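D-alanyl transferase DltD (Enterococcus faecalis, PDB 6O93) probably takes part in the D-alanylation of lipoteichoic acid at the cell membrane, as a transferase of the DltD family with an SGNH-hydrolase-like fold. Local coordinates at residues 23-28 with 81-86; 111-116 with 145-150; 120-123 with 127-130. One frame throughout, in Å; residues are numbered along the deposited sequence.

Interaction 1: residues 23-28 with 81-86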
ATOM      1  N   ASN A  23      -2.543 -12.375   7.324  1.00 22.52           N
ATOM      2  CA  ASN A  23      -2.481 -12.545   8.772  1.00 22.91           C
ATOM      3  C   ASN A  23      -1.289 -11.810   9.373  1.00 21.30           C
ATOM      4  O   ASN A  23      -1.346 -11.387  10.532  1.00 21.90           O
ATOM      5  CB  ASN A  23      -2.426 -14.030   9.132  1.00 23.61           C
ATOM      6  CG  ASN A  23      -3.734 -14.741   8.856  1.00 25.33           C
ATOM      7  OD1 ASN A  23      -4.798 -14.122   8.840  1.00 24.74           O
ATOM      8  ND2 ASN A  23      -3.662 -16.047   8.636  1.00 26.32           N
ATOM      9  N   VAL A  24      -0.205 -11.650   8.609  1.00 19.56           N
ATOM     10  CA  VAL A  24       0.899 -10.812   9.064  1.00 15.75           C
ATOM     11  C   VAL A  24       0.514  -9.341   8.980  1.00 17.41           C
ATOM     12  O   VAL A  24       0.827  -8.549   9.876  1.00 17.35           O
ATOM     13  CB  VAL A  24       2.171 -11.108   8.247  1.00 14.71           C
ATOM     14  CG1 VAL A  24       3.248 -10.078   8.559  1.00 13.63           C
ATOM     15  CG2 VAL A  24       2.676 -12.513   8.536  1.00 15.52           C
ATOM     16  N   LEU A  25      -0.169  -8.952   7.901  1.00 19.05           N
ATOM     17  CA  LEU A  25      -0.613  -7.570   7.759  1.00 19.13           C
ATOM     18  C   LEU A  25      -1.545  -7.169   8.897  1.00 19.34           C
ATOM     19  O   LEU A  25      -1.473  -6.042   9.398  1.00 18.48           O
ATOM     20  CB  LEU A  25      -1.305  -7.383   6.411  1.00 19.96           C
ATOM     21  CG  LEU A  25      -1.700  -5.950   6.049  1.00 20.39           C
ATOM     22  CD1 LEU A  25      -0.465  -5.079   5.865  1.00 19.34           C
ATOM     23  CD2 LEU A  25      -2.553  -5.942   4.799  1.00 21.42           C
ATOM     24  N   LYS A  26      -2.430  -8.078   9.315  1.00 20.13           N
ATOM     25  CA  LYS A  26      -3.366  -7.798  10.397  1.00 21.62           C
ATOM     26  C   LYS A  26      -2.754  -7.966  11.782  1.00 19.50           C
ATOM     27  O   LYS A  26      -3.369  -7.538  12.766  1.00 19.09           O
ATOM     28  CB  LYS A  26      -4.589  -8.714  10.295  1.00 25.11           C
ATOM     29  CG  LYS A  26      -5.371  -8.590   9.006  1.00 29.49           C
ATOM     30  CD  LYS A  26      -6.546  -9.559   8.990  1.00 33.00           C
ATOM     31  CE  LYS A  26      -6.966  -9.894   7.569  1.00 35.25           C
ATOM     32  NZ  LYS A  26      -8.297 -10.560   7.515  1.00 38.42           N
ATOM     33  N   GLY A  27      -1.580  -8.587  11.886  1.00 17.34           N
ATOM     34  CA  GLY A  27      -0.941  -8.823  13.162  1.00 17.41           C
ATOM     35  C   GLY A  27       0.026  -7.716  13.532  1.00 17.83           C
ATOM     36  O   GLY A  27       0.100  -6.667  12.889  1.00 17.73           O
ATOM     37  N   ASN A  28       0.783  -7.967  14.599  1.00 19.10           N
ATOM     38  CA  ASN A  28       1.781  -7.019  15.088  1.00 19.70           C
ATOM     39  C   ASN A  28       3.166  -7.626  15.247  1.00 19.50           C
ATOM     40  O   ASN A  28       4.150  -6.989  14.868  1.00 19.81           O
ATOM     41  CB  ASN A  28       1.331  -6.430  16.438  1.00 21.05           C
ATOM     42  CG  ASN A  28       0.406  -5.239  16.276  1.00 21.86           C
ATOM     43  OD1 ASN A  28       0.346  -4.622  15.212  1.00 21.28           O
ATOM     44  ND2 ASN A  28      -0.311  -4.901  17.343  1.00 22.80           N
ATOM     45  N   LEU A  81      -7.140   3.579   4.318  1.00 16.09           N
ATOM     46  CA  LEU A  81      -7.689   3.457   5.666  1.00 17.42           C
ATOM     47  C   LEU A  81      -7.119   2.233   6.373  1.00 16.50           C
ATOM     48  O   LEU A  81      -6.693   2.311   7.531  1.00 15.24           O
ATOM     49  CB  LEU A  81      -9.214   3.392   5.608  1.00 18.10           C
ATOM     50  CG  LEU A  81      -9.945   3.510   6.948  1.00 19.54           C
ATOM     51  CD1 LEU A  81      -9.641   4.841   7.620  1.00 20.75           C
ATOM     52  CD2 LEU A  81     -11.435   3.348   6.746  1.00 20.67           C
ATOM     53  N   THR A  82      -7.100   1.090   5.684  1.00 17.26           N
ATOM     54  CA  THR A  82      -6.458  -0.101   6.230  1.00 17.38           C
ATOM     55  C   THR A  82      -4.998   0.174   6.565  1.00 17.23           C
ATOM     56  O   THR A  82      -4.515  -0.185   7.645  1.00 16.13           O
ATOM     57  CB  THR A  82      -6.563  -1.256   5.231  1.00 19.34           C
ATOM     58  OG1 THR A  82      -7.934  -1.636   5.070  1.00 20.80           O
ATOM     59  CG2 THR A  82      -5.756  -2.456   5.709  1.00 21.78           C
ATOM     60  N   GLN A  83      -4.276   0.813   5.641  1.00 17.59           N
ATOM     61  CA  GLN A  83      -2.849   1.042   5.835  1.00 17.24           C
ATOM     62  C   GLN A  83      -2.584   2.022   6.970  1.00 16.83           C
ATOM     63  O   GLN A  83      -1.582   1.886   7.682  1.00 16.22           O
ATOM     64  CB  GLN A  83      -2.221   1.548   4.536  1.00 18.04           C
ATOM     65  CG  GLN A  83      -2.289   0.558   3.379  1.00 19.04           C
ATOM     66  CD  GLN A  83      -1.384  -0.644   3.582  1.00 19.82           C
ATOM     67  OE1 GLN A  83      -0.898  -0.891   4.683  1.00 20.34           O
ATOM     68  NE2 GLN A  83      -1.149  -1.395   2.511  1.00 19.33           N
ATOM     69  N   ALA A  84      -3.460   3.012   7.154  1.00 16.45           N
ATOM     70  CA  ALA A  84      -3.280   3.953   8.255  1.00 17.17           C
ATOM     71  C   ALA A  84      -3.248   3.228   9.595  1.00 16.30           C
ATOM     72  O   ALA A  84      -2.471   3.588  10.488  1.00 16.74           O
ATOM     73  CB  ALA A  84      -4.391   5.004   8.234  1.00 16.84           C
ATOM     74  N   MET A  85      -4.076   2.195   9.753  1.00 15.53           N
ATOM     75  CA  MET A  85      -4.074   1.428  10.992  1.00 16.52           C
ATOM     76  C   MET A  85      -2.874   0.492  11.068  1.00 14.84           C
ATOM     77  O   MET A  85      -2.348   0.252  12.162  1.00 14.40           O
ATOM     78  CB  MET A  85      -5.378   0.637  11.120  1.00 18.89           C
ATOM     79  CG  MET A  85      -5.585  -0.004  12.487  1.00 23.92           C
ATOM     80  SD  MET A  85      -5.705   1.202  13.832  1.00 28.69           S
ATOM     81  CE  MET A  85      -7.206   2.073  13.377  1.00 28.10           C
ATOM     82  N   VAL A  86      -2.429  -0.036   9.927  1.00 13.42           N
ATOM     83  CA  VAL A  86      -1.195  -0.817   9.891  1.00 13.36           C
ATOM     84  C   VAL A  86      -0.026   0.033  10.368  1.00 14.50           C
ATOM     85  O   VAL A  86       0.797  -0.405  11.180  1.00 14.63           O
ATOM     86  CB  VAL A  86      -0.950  -1.361   8.472  1.00 13.41           C
ATOM     87  CG1 VAL A  86       0.439  -1.984   8.364  1.00 13.52           C
ATOM     88  CG2 VAL A  86      -2.023  -2.369   8.094  1.00 11.68           C
TER
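Leu25 and Val86 form the apolar heart of this contact: Leu25 CD1 lies 3.8 Å from Val86 CG2 and 4.1 Å from Val86 CG1, so a single methyl of the leucine meets both branches of the valine. The two side chains cross at about a right angle. Leu25 reaches across because chi1 (-174°) sets its CG anti to the backbone N and sends the branched end toward helix 80-90, while the CB of Val86 already points at helix 22-26. Val86 CG2 also comes within 3.9 Å of Leu25 O, a carbonyl that accepts a hydrogen bond from Gln126.

The polar element is Gln83, and no hydrogen bond joins the two segments. Gln83 OE1 stands 4.4 Å from Leu25 CD1 and is a buried oxygen with no hydrogen-bonding partner in the model. The other end of the amide is held: Gln83 NE2 donates to Leu73 O, tying the side chain to the end of strand 69-73.

Phe44 of strand 40-44 touches both Gln83 and Val86. The contact therefore joins helix 22-26 to a helix packed on the parallel sheet, a layering characteristic of the alpha/beta fold of SGNH hydrolases, the clan to which the DltD family belongs.

Interaction 2: residues 111-116 with 145-150; sequences KGVPND and AQRLTK. With PO4 (phosphate ion), chain E.
Val113 and Arg147 make the direct side-chain contact, while the backbone around Val113 reaches the same arginine through water. Lys111 comes first: its carbonyl O accepts a hydrogen bond from water 1. Gly112 passes through a positive phi of 80°. Val113 O also accepts from water 1, at 2.9 Å. Water 1 in turn accepts from Arg147 NH2 at 3.0 Å, lying in the guanidinium plane at its edge; one water thus links two carbonyls to a cationic group. Val113 CG1 approaches that guanidinium obliquely, 4.2 Å from Arg147 NH2. Folded at chi2 (-74°) and chi3 (-67°), the arginine chain brings its end to the 111-116 loop, and its NE forms a salt bridge with Asp275, which helps fix the group's position. In the fold, this water-mediated junction brings the loop leading into helix 115-121 against the C-terminal part of helix 139-148. Pro114 occupies the N-cap position of the former helix. Asn115, in its first turn, repeats the bridging on the exposed side: water 2 donates to Asn115 OD1 and to Lys150 O, both at 2.7 Å, spanning two acceptors that lie 4.2 Å apart. The other end of the amide, Asn115 ND2, makes a weak hydrogen bond of 3.3 Å to O1 of a phosphate ion, probably from the crystallisation liquor. Asp116 OD1 lies 2.8 Å from phosphate O4.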
ATOM      1  N   LYS A 111     -17.133   6.252  -4.285  1.00 25.66           N
ATOM      2  CA  LYS A 111     -17.598   5.844  -2.966  1.00 27.45           C
ATOM      3  C   LYS A 111     -16.472   5.372  -2.056  1.00 24.91           C
ATOM      4  O   LYS A 111     -16.740   4.964  -0.922  1.00 23.80           O
ATOM      5  CB  LYS A 111     -18.649   4.740  -3.106  1.00 31.40           C
ATOM      6  CG  LYS A 111     -19.941   5.214  -3.763  1.00 36.29           C
ATOM      7  CD  LYS A 111     -20.872   4.057  -4.097  1.00 40.25           C
ATOM      8  CE  LYS A 111     -20.414   3.310  -5.345  1.00 43.02           C
ATOM      9  NZ  LYS A 111     -21.223   2.084  -5.591  1.00 45.22           N
ATOM     10  N   GLY A 112     -15.225   5.424  -2.513  1.00 23.86           N
ATOM     11  CA  GLY A 112     -14.109   5.038  -1.675  1.00 22.43           C
ATOM     12  C   GLY A 112     -13.935   3.531  -1.611  1.00 20.48           C
ATOM     13  O   GLY A 112     -14.455   2.771  -2.435  1.00 19.80           O
ATOM     14  N   VAL A 113     -13.188   3.099  -0.600  1.00 18.56           N
ATOM     15  CA  VAL A 113     -12.879   1.672  -0.469  1.00 17.22           C
ATOM     16  C   VAL A 113     -14.175   0.895  -0.254  1.00 16.86           C
ATOM     17  O   VAL A 113     -14.991   1.281   0.605  1.00 15.72           O
ATOM     18  CB  VAL A 113     -11.893   1.434   0.689  1.00 15.58           C
ATOM     19  CG1 VAL A 113     -12.491   1.870   2.021  1.00 14.11           C
ATOM     20  CG2 VAL A 113     -11.480  -0.031   0.737  1.00 16.57           C
ATOM     21  N   PRO A 114     -14.427  -0.182  -1.000  1.00 17.59           N
ATOM     22  CA  PRO A 114     -15.669  -0.941  -0.797  1.00 17.64           C
ATOM     23  C   PRO A 114     -15.750  -1.543   0.599  1.00 15.90           C
ATOM     24  O   PRO A 114     -14.735  -1.804   1.249  1.00 15.88           O
ATOM     25  CB  PRO A 114     -15.596  -2.033  -1.873  1.00 18.59           C
ATOM     26  CG  PRO A 114     -14.669  -1.487  -2.911  1.00 18.81           C
ATOM     27  CD  PRO A 114     -13.669  -0.663  -2.168  1.00 16.93           C
ATOM     28  N   ASN A 115     -16.986  -1.772   1.056  1.00 15.68           N
ATOM     29  CA  ASN A 115     -17.200  -2.363   2.376  1.00 16.03           C
ATOM     30  C   ASN A 115     -16.445  -3.679   2.525  1.00 15.24           C
ATOM     31  O   ASN A 115     -15.755  -3.904   3.526  1.00 14.40           O
ATOM     32  CB  ASN A 115     -18.694  -2.586   2.622  1.00 17.04           C
ATOM     33  CG  ASN A 115     -19.452  -1.295   2.858  1.00 17.94           C
ATOM     34  OD1 ASN A 115     -18.869  -0.269   3.199  1.00 18.20           O
ATOM     35  ND2 ASN A 115     -20.769  -1.347   2.689  1.00 19.45           N
ATOM     36  N   ASP A 116     -16.567  -4.565   1.532  1.00 16.78           N
ATOM     37  CA  ASP A 116     -15.975  -5.894   1.642  1.00 18.49           C
ATOM     38  C   ASP A 116     -14.456  -5.849   1.559  1.00 18.89           C
ATOM     39  O   ASP A 116     -13.784  -6.736   2.096  1.00 18.59           O
ATOM     40  CB  ASP A 116     -16.528  -6.810   0.550  1.00 20.72           C
ATOM     41  CG  ASP A 116     -18.026  -7.010   0.658  1.00 22.67           C
ATOM     42  OD1 ASP A 116     -18.580  -6.773   1.753  1.00 22.24           O
ATOM     43  OD2 ASP A 116     -18.645  -7.413  -0.350  1.00 24.28           O
ATOM     44  N   ALA A 145     -12.386   7.453  13.553  1.00 19.30           N
ATOM     45  CA  ALA A 145     -13.628   7.023  14.187  1.00 20.03           C
ATOM     46  C   ALA A 145     -14.817   7.220  13.255  1.00 20.03           C
ATOM     47  O   ALA A 145     -15.654   6.323  13.099  1.00 18.74           O
ATOM     48  CB  ALA A 145     -13.837   7.790  15.493  1.00 20.84           C
ATOM     49  N   GLN A 146     -14.908   8.393  12.625  1.00 21.41           N
ATOM     50  CA  GLN A 146     -16.023   8.672  11.727  1.00 24.33           C
ATOM     51  C   GLN A 146     -16.076   7.662  10.586  1.00 22.06           C
ATOM     52  O   GLN A 146     -17.143   7.125  10.266  1.00 22.63           O
ATOM     53  CB  GLN A 146     -15.908  10.099  11.186  1.00 29.38           C
ATOM     54  CG  GLN A 146     -17.003  10.499  10.195  1.00 33.49           C
ATOM     55  CD  GLN A 146     -16.641  10.187   8.749  1.00 36.26           C
ATOM     56  OE1 GLN A 146     -17.335   9.428   8.074  1.00 37.72           O
ATOM     57  NE2 GLN A 146     -15.556  10.785   8.267  1.00 36.43           N
ATOM     58  N   ARG A 147     -14.931   7.389   9.958  1.00 19.77           N
ATOM     59  CA  ARG A 147     -14.917   6.478   8.817  1.00 18.41           C
ATOM     60  C   ARG A 147     -15.251   5.054   9.239  1.00 17.30           C
ATOM     61  O   ARG A 147     -16.013   4.362   8.555  1.00 17.22           O
ATOM     62  CB  ARG A 147     -13.554   6.522   8.124  1.00 17.59           C
ATOM     63  CG  ARG A 147     -13.230   7.850   7.459  1.00 17.74           C
ATOM     64  CD  ARG A 147     -14.012   8.056   6.164  1.00 17.21           C
ATOM     65  NE  ARG A 147     -13.609   7.105   5.128  1.00 17.44           N
ATOM     66  CZ  ARG A 147     -14.435   6.306   4.453  1.00 16.98           C
ATOM     67  NH1 ARG A 147     -15.745   6.328   4.668  1.00 17.70           N
ATOM     68  NH2 ARG A 147     -13.940   5.482   3.540  1.00 16.52           N
ATOM     69  N   LEU A 148     -14.691   4.597  10.362  1.00 16.52           N
ATOM     70  CA  LEU A 148     -14.886   3.210  10.769  1.00 16.65           C
ATOM     71  C   LEU A 148     -16.358   2.901  11.018  1.00 15.07           C
ATOM     72  O   LEU A 148     -16.823   1.794  10.720  1.00 14.70           O
ATOM     73  CB  LEU A 148     -14.058   2.906  12.017  1.00 18.70           C
ATOM     74  CG  LEU A 148     -12.540   2.862  11.842  1.00 20.69           C
ATOM     75  CD1 LEU A 148     -11.878   2.517  13.165  1.00 21.74           C
ATOM     76  CD2 LEU A 148     -12.131   1.874  10.766  1.00 20.68           C
ATOM     77  N   THR A 149     -17.111   3.862  11.560  1.00 15.28           N
ATOM     78  CA  THR A 149     -18.530   3.637  11.809  1.00 17.14           C
ATOM     79  C   THR A 149     -19.330   3.451  10.529  1.00 18.87           C
ATOM     80  O   THR A 149     -20.506   3.083  10.605  1.00 20.13           O
ATOM     81  CB  THR A 149     -19.141   4.795  12.604  1.00 18.31           C
ATOM     82  OG1 THR A 149     -19.041   6.012  11.849  1.00 18.90           O
ATOM     83  CG2 THR A 149     -18.443   4.959  13.944  1.00 18.27           C
ATOM     84  N   LYS A 150     -18.736   3.698   9.364  1.00 20.36           N
ATOM     85  CA  LYS A 150     -19.443   3.544   8.103  1.00 22.74           C
ATOM     86  C   LYS A 150     -19.391   2.123   7.557  1.00 20.44           C
ATOM     87  O   LYS A 150     -20.106   1.826   6.595  1.00 21.11           O
ATOM     88  CB  LYS A 150     -18.871   4.506   7.055  1.00 26.52           C
ATOM     89  CG  LYS A 150     -18.961   5.980   7.442  1.00 29.90           C
ATOM     90  CD  LYS A 150     -20.406   6.449   7.547  1.00 32.92           C
ATOM     91  CE  LYS A 150     -20.494   7.954   7.774  1.00 35.83           C
ATOM     92  NZ  LYS A 150     -19.933   8.369   9.093  1.00 37.26           N
TER
HETATM   93  P   PO4 E 504     -21.822  -5.263   0.908  0.50 24.98           P
HETATM   94  O1  PO4 E 504     -21.528  -4.531   2.197  0.50 24.33           O
HETATM   95  O2  PO4 E 504     -21.146  -4.559  -0.243  0.50 24.18           O
HETATM   96  O3  PO4 E 504     -23.314  -5.289   0.679  0.50 24.18           O
HETATM   97  O4  PO4 E 504     -21.298  -6.676   1.006  0.50 24.33           O
HETATM   98  O   HOH W   1     -15.477   3.947   1.493  1.00 15.54           O
HETATM   99  O   HOH W   2     -19.372   2.261   4.000  1.00 20.97           O

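Interaction 3: residues 120-123 with 127-130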
ATOM      1  N   ALA A 120     -12.538  -7.287   4.654  1.00 16.40           N
ATOM      2  CA  ALA A 120     -11.675  -8.448   4.479  1.00 16.16           C
ATOM      3  C   ALA A 120     -10.319  -8.263   5.146  1.00 17.48           C
ATOM      4  O   ALA A 120      -9.671  -9.257   5.482  1.00 18.70           O
ATOM      5  CB  ALA A 120     -11.480  -8.747   2.992  1.00 15.03           C
ATOM      6  N   HIS A 121      -9.884  -7.021   5.353  1.00 18.20           N
ATOM      7  CA  HIS A 121      -8.574  -6.742   5.931  1.00 20.12           C
ATOM      8  C   HIS A 121      -8.663  -6.037   7.278  1.00 20.28           C
ATOM      9  O   HIS A 121      -7.633  -5.597   7.807  1.00 21.14           O
ATOM     10  CB  HIS A 121      -7.747  -5.908   4.949  1.00 22.28           C
ATOM     11  CG  HIS A 121      -7.615  -6.545   3.603  1.00 23.89           C
ATOM     12  ND1 HIS A 121      -8.417  -6.201   2.535  1.00 24.11           N
ATOM     13  CD2 HIS A 121      -6.803  -7.533   3.161  1.00 24.36           C
ATOM     14  CE1 HIS A 121      -8.089  -6.937   1.488  1.00 24.93           C
ATOM     15  NE2 HIS A 121      -7.113  -7.753   1.842  1.00 25.14           N
ATOM     16  N   TYR A 122      -9.857  -5.925   7.848  1.00 18.88           N
ATOM     17  CA  TYR A 122     -10.017  -5.263   9.134  1.00 18.08           C
ATOM     18  C   TYR A 122      -9.287  -6.034  10.225  1.00 17.47           C
ATOM     19  O   TYR A 122      -9.473  -7.244  10.383  1.00 17.92           O
ATOM     20  CB  TYR A 122     -11.503  -5.139   9.465  1.00 18.31           C
ATOM     21  CG  TYR A 122     -11.798  -4.743  10.892  1.00 16.69           C
ATOM     22  CD1 TYR A 122     -11.583  -3.444  11.334  1.00 16.53           C
ATOM     23  CD2 TYR A 122     -12.307  -5.667  11.794  1.00 15.49           C
ATOM     24  CE1 TYR A 122     -11.858  -3.078  12.637  1.00 15.92           C
ATOM     25  CE2 TYR A 122     -12.587  -5.312  13.096  1.00 15.49           C
ATOM     26  CZ  TYR A 122     -12.362  -4.017  13.513  1.00 15.74           C
ATOM     27  OH  TYR A 122     -12.639  -3.659  14.811  1.00 16.95           O
ATOM     28  N   SER A 123      -8.450  -5.326  10.981  1.00 16.62           N
ATOM     29  CA  SER A 123      -7.686  -5.905  12.081  1.00 17.11           C
ATOM     30  C   SER A 123      -8.302  -5.451  13.398  1.00 16.48           C
ATOM     31  O   SER A 123      -8.166  -4.285  13.786  1.00 16.65           O
ATOM     32  CB  SER A 123      -6.216  -5.497  11.999  1.00 17.68           C
ATOM     33  OG  SER A 123      -5.491  -5.978  13.120  1.00 18.42           O
ATOM     34  N   THR A 127      -7.075  -2.235  15.733  1.00 16.30           N
ATOM     35  CA  THR A 127      -8.103  -1.257  16.078  1.00 15.99           C
ATOM     36  C   THR A 127      -8.298  -1.176  17.588  1.00 15.19           C
ATOM     37  O   THR A 127      -8.363  -0.081  18.158  1.00 15.53           O
ATOM     38  CB  THR A 127      -9.416  -1.613  15.380  1.00 16.68           C
ATOM     39  OG1 THR A 127      -9.199  -1.678  13.966  1.00 15.90           O
ATOM     40  CG2 THR A 127     -10.487  -0.574  15.673  1.00 17.66           C
ATOM     41  N   TYR A 128      -8.395  -2.328  18.256  1.00 16.02           N
ATOM     42  CA  TYR A 128      -8.534  -2.334  19.710  1.00 16.92           C
ATOM     43  C   TYR A 128      -7.288  -1.773  20.390  1.00 17.84           C
ATOM     44  O   TYR A 128      -7.392  -1.031  21.376  1.00 16.54           O
ATOM     45  CB  TYR A 128      -8.810  -3.753  20.209  1.00 17.11           C
ATOM     46  CG  TYR A 128     -10.258  -4.197  20.118  1.00 17.16           C
ATOM     47  CD1 TYR A 128     -11.169  -3.540  19.300  1.00 15.53           C
ATOM     48  CD2 TYR A 128     -10.714  -5.270  20.872  1.00 18.71           C
ATOM     49  CE1 TYR A 128     -12.491  -3.949  19.231  1.00 16.69           C
ATOM     50  CE2 TYR A 128     -12.027  -5.686  20.809  1.00 18.75           C
ATOM     51  CZ  TYR A 128     -12.913  -5.024  19.989  1.00 18.25           C
ATOM     52  OH  TYR A 128     -14.220  -5.442  19.934  1.00 18.75           O
ATOM     53  N   GLN A 129      -6.103  -2.129  19.890  1.00 18.66           N
ATOM     54  CA  GLN A 129      -4.870  -1.582  20.446  1.00 21.10           C
ATOM     55  C   GLN A 129      -4.858  -0.061  20.351  1.00 20.69           C
ATOM     56  O   GLN A 129      -4.464   0.627  21.300  1.00 20.88           O
ATOM     57  CB  GLN A 129      -3.664  -2.172  19.716  1.00 22.98           C
ATOM     58  CG  GLN A 129      -2.318  -1.685  20.230  1.00 25.42           C
ATOM     59  CD  GLN A 129      -1.184  -2.019  19.284  1.00 27.03           C
ATOM     60  OE1 GLN A 129      -1.329  -1.927  18.063  1.00 26.43           O
ATOM     61  NE2 GLN A 129      -0.046  -2.414  19.843  1.00 28.23           N
ATOM     62  N   TRP A 130      -5.286   0.478  19.209  1.00 19.85           N
ATOM     63  CA  TRP A 130      -5.319   1.925  19.025  1.00 20.38           C
ATOM     64  C   TRP A 130      -6.194   2.595  20.079  1.00 21.22           C
ATOM     65  O   TRP A 130      -5.799   3.599  20.684  1.00 22.45           O
ATOM     66  CB  TRP A 130      -5.804   2.240  17.606  1.00 19.39           C
ATOM     67  CG  TRP A 130      -6.396   3.605  17.406  1.00 20.61           C
ATOM     68  CD1 TRP A 130      -5.785   4.808  17.618  1.00 22.06           C
ATOM     69  CD2 TRP A 130      -7.713   3.904  16.920  1.00 19.75           C
ATOM     70  NE1 TRP A 130      -6.645   5.836  17.303  1.00 21.74           N
ATOM     71  CE2 TRP A 130      -7.834   5.308  16.873  1.00 20.63           C
ATOM     72  CE3 TRP A 130      -8.802   3.119  16.526  1.00 19.23           C
ATOM     73  CZ2 TRP A 130      -9.002   5.943  16.449  1.00 20.53           C
ATOM     74  CZ3 TRP A 130      -9.961   3.754  16.106  1.00 19.72           C
ATOM     75  CH2 TRP A 130     -10.051   5.151  16.069  1.00 19.80           C
TER
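Ser123 O receives two hydrogen bonds from Thr127, one from the side-chain OG1 at 2.8 Å and one from the backbone N at 3.0 Å. The donors arrive from opposite faces of the carbonyl plane, OG1 tilted 31° from it and N tilted 26°, so a single oxygen is gripped from both sides. Thr127 can supply both because its OG1 sits beside its own backbone N (chi1 -57°). The hydrogen bond from Thr127 N is fairly straight.

Together these bonds close the first turn of helix 124-132, where Ser123 is the N-cap: its OG accepts from Gln126 N and is also hydrogen-bonded to Lys26 O, connecting the helix start to the end of helix 22-26.

Around this turn the Tyr122 ring lies against Thr127, the two side chains crossing at about a right angle. Tyr122 CE1 comes within 3.3 Å of Thr127 OG1, which approaches the ring obliquely, and Tyr122 OH is 3.9 Å from Thr127 CG2. Farther out, Tyr122 OH lies 4.4 Å from Tyr128 CE1. The hydroxyl of Tyr128 is hydrogen-bonded to Asp157, while Leu160 of helix 158-168 touches Tyr122.

Interactions 1 and 3 are the closest pair, with centres about 7 Å apart. Lys26 is the residue that spans them: besides its carbonyl, its side chain takes part, Lys26 NZ lying 2.8 Å from Ala120 O in a probable hydrogen bond, while Met85 CE packs 3.7 Å from Trp130 CE3. Interaction 3 is nested in the loop closed by interaction 2, and both use helix 115-121; Leu148 CD1 meets Trp130 CZ3 at 3.7 Å. Interactions 1 and 2, about 16 Å apart between centres, touch through Leu81 CD2 and Arg147 CB at 4.1 Å. The bound sodium ion, held by Ser46, Glu48 and Ser104, lies about 10 Å from the Gln83 side chain and 12 Å from that of Val113.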